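Side-chain contact in gamma-glutamyltransferase 1 Threonine peptidase. MEROPS family T03 (Pseudomonas nitroreducens, PDB 7D9E), which probably transfers gamma-glutamyl groups from donors such as glutamine to amines and amino acids, with theanine synthesis among its uses: residues L64-P69 with T151-Y156. Residues are numbered along the deposited sequence; the frame is centred on the assembly and turned at random.
Sequences LAVTYP and TPAIGY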
loop_
_atom_site.group_PDB
_atom_site.type_symbol
_atom_site.label_atom_id
_atom_site.label_comp_id
_atom_site.label_asym_id
_atom_site.label_seq_id
_atom_site.Cartn_x
_atom_site.Cartn_y
_atom_site.Cartn_z
ATOM N N LEU A 64 2.091 14.761 2.533
ATOM C CA LEU A 64 1.981 13.673 3.496
ATOM C C LEU A 64 3.339 13.169 3.976
ATOM O O LEU A 64 3.417 12.588 5.067
ATOM C CB LEU A 64 1.156 12.541 2.895
ATOM C CG LEU A 64 -0.285 12.904 2.535
ATOM C CD1 LEU A 64 -0.966 11.803 1.707
ATOM C CD2 LEU A 64 -1.088 13.187 3.793
ATOM N N ALA A 65 4.407 13.376 3.197
ATOM C CA ALA A 65 5.755 13.081 3.660
ATOM C C ALA A 65 6.142 13.957 4.843
ATOM O O ALA A 65 7.063 13.606 5.599
ATOM C CB ALA A 65 6.729 13.264 2.502
ATOM N N VAL A 66 5.443 15.079 5.024
ATOM C CA VAL A 66 5.602 15.941 6.181
ATOM C C VAL A 66 4.574 15.622 7.264
ATOM O O VAL A 66 4.927 15.428 8.429
ATOM C CB VAL A 66 5.510 17.421 5.754
ATOM C CG1 VAL A 66 5.634 18.321 6.975
ATOM C CG2 VAL A 66 6.565 17.754 4.716
ATOM N N THR A 67 3.293 15.568 6.899
ATOM C CA THR A 67 2.218 15.509 7.879
ATOM C C THR A 67 1.830 14.101 8.292
ATOM O O THR A 67 1.117 13.960 9.291
ATOM C CB THR A 67 0.967 16.252 7.375
ATOM O OG1 THR A 67 0.402 15.541 6.266
ATOM C CG2 THR A 67 1.320 17.679 6.965
ATOM N N TYR A 68 2.286 13.064 7.568
ATOM C CA TYR A 68 1.756 11.756 7.916
ATOM C C TYR A 68 3.081 10.909 7.902
ATOM O O TYR A 68 3.168 9.907 7.185
ATOM C CB TYR A 68 0.886 11.278 6.804
ATOM C CG TYR A 68 -0.155 10.221 7.125
ATOM C CD1 TYR A 68 -1.389 10.635 7.577
ATOM C CD2 TYR A 68 0.123 8.884 7.201
ATOM C CE1 TYR A 68 -2.385 9.748 7.883
ATOM C CE2 TYR A 68 -0.872 7.966 7.568
ATOM C CZ TYR A 68 -2.120 8.425 7.915
ATOM O OH TYR A 68 -3.144 7.581 8.299
ATOM N N PRO A 69 4.110 11.304 8.669
ATOM C CA PRO A 69 5.432 10.650 8.540
ATOM C C PRO A 69 5.461 9.173 8.926
ATOM O O PRO A 69 6.466 8.481 8.637
ATOM C CB PRO A 69 6.320 11.461 9.498
ATOM C CG PRO A 69 5.367 12.069 10.471
ATOM C CD PRO A 69 4.141 12.398 9.643
ATOM N N THR A 151 5.811 23.654 -2.661
ATOM C CA THR A 151 5.712 24.724 -1.677
ATOM C C THR A 151 4.739 24.397 -0.545
ATOM O O THR A 151 5.044 24.755 0.602
ATOM C CB THR A 151 5.396 26.080 -2.327
ATOM O OG1 THR A 151 4.178 26.020 -3.066
ATOM C CG2 THR A 151 6.515 26.450 -3.261
ATOM N N PRO A 152 3.593 23.739 -0.775
ATOM C CA PRO A 152 2.748 23.387 0.374
ATOM C C PRO A 152 3.470 22.517 1.389
ATOM O O PRO A 152 3.415 22.784 2.597
ATOM C CB PRO A 152 1.568 22.639 -0.276
ATOM C CG PRO A 152 1.492 23.200 -1.657
ATOM C CD PRO A 152 2.945 23.396 -2.053
ATOM N N ALA A 153 4.145 21.465 0.920
ATOM C CA ALA A 153 4.869 20.583 1.825
ATOM C C ALA A 153 5.965 21.333 2.565
ATOM O O ALA A 153 6.161 21.139 3.772
ATOM C CB ALA A 153 5.461 19.420 1.034
ATOM N N ILE A 154 6.709 22.185 1.864
ATOM C CA ILE A 154 7.741 22.965 2.539
ATOM C C ILE A 154 7.129 23.779 3.670
ATOM O O ILE A 154 7.694 23.875 4.767
ATOM C CB ILE A 154 8.474 23.860 1.527
ATOM C CG1 ILE A 154 9.297 23.004 0.563
ATOM C CG2 ILE A 154 9.374 24.855 2.235
ATOM C CD1 ILE A 154 9.643 23.732 -0.723
ATOM N N GLY A 155 5.960 24.376 3.418
ATOM C CA GLY A 155 5.317 25.188 4.438
ATOM C C GLY A 155 4.918 24.390 5.662
ATOM O O GLY A 155 5.143 24.831 6.786
ATOM N N TYR A 156 4.347 23.195 5.460
ATOM C CA TYR A 156 3.979 22.359 6.604
ATOM C C TYR A 156 5.207 21.914 7.377
ATOM O O TYR A 156 5.153 21.795 8.610
ATOM C CB TYR A 156 3.130 21.149 6.183
ATOM C CG TYR A 156 1.700 21.517 5.876
ATOM C CD1 TYR A 156 0.867 22.045 6.861
ATOM C CD2 TYR A 156 1.197 21.370 4.599
ATOM C CE1 TYR A 156 -0.429 22.402 6.575
ATOM C CE2 TYR A 156 -0.121 21.733 4.302
ATOM C CZ TYR A 156 -0.913 22.233 5.291
ATOM O OH TYR A 156 -2.208 22.597 5.015
#
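Val66 reaches helix 146-159 with both of its methyls, each on a different target. With CG1 anti to the backbone N (chi1 178°), the two branches diverge: Val66 CG1 lies 3.6 Å from Tyr156 C, while Val66 CG2 sits 3.5 Å from Ala153 O. The two methyls thus fit against the backbone as much as against side chains: Val66 CG1 is 3.9 Å from Tyr156 CB, and the gap from Val66 CG2 to Ala153 CB widens to 4.2 Å. The nearest CA pair, Val66 CA and Ala153 CA, stands 6.4 Å apart, and the small alanine lets the valine methyl reach the backbone. The contact joins the C-terminal end of helix 53-67 to helix 146-159 in the large-subunit part of an Ntn-hydrolase fold, and Leu202 and Leu206 of helix 200-212 also pack on Val66. Packing is looser beside Thr67, whose CG2 meets Tyr156 CB at 4.0 Å and lies equally near Tyr156 CG, oblique to the ring. Thr67 OG1 hydrogen-bonds to Asp36 OD2. From CB the Tyr156 ring leads away from segment 64-69 toward helix 37-48, meeting the Tyr38 ring with planes at about 60°; Tyr156 still touches Thr63. The solvent side lies on the flank of helix 146-159 away from Val66: Thr151 is exposed and Ile154 partly so, though Leu206 and Glu207 touch it.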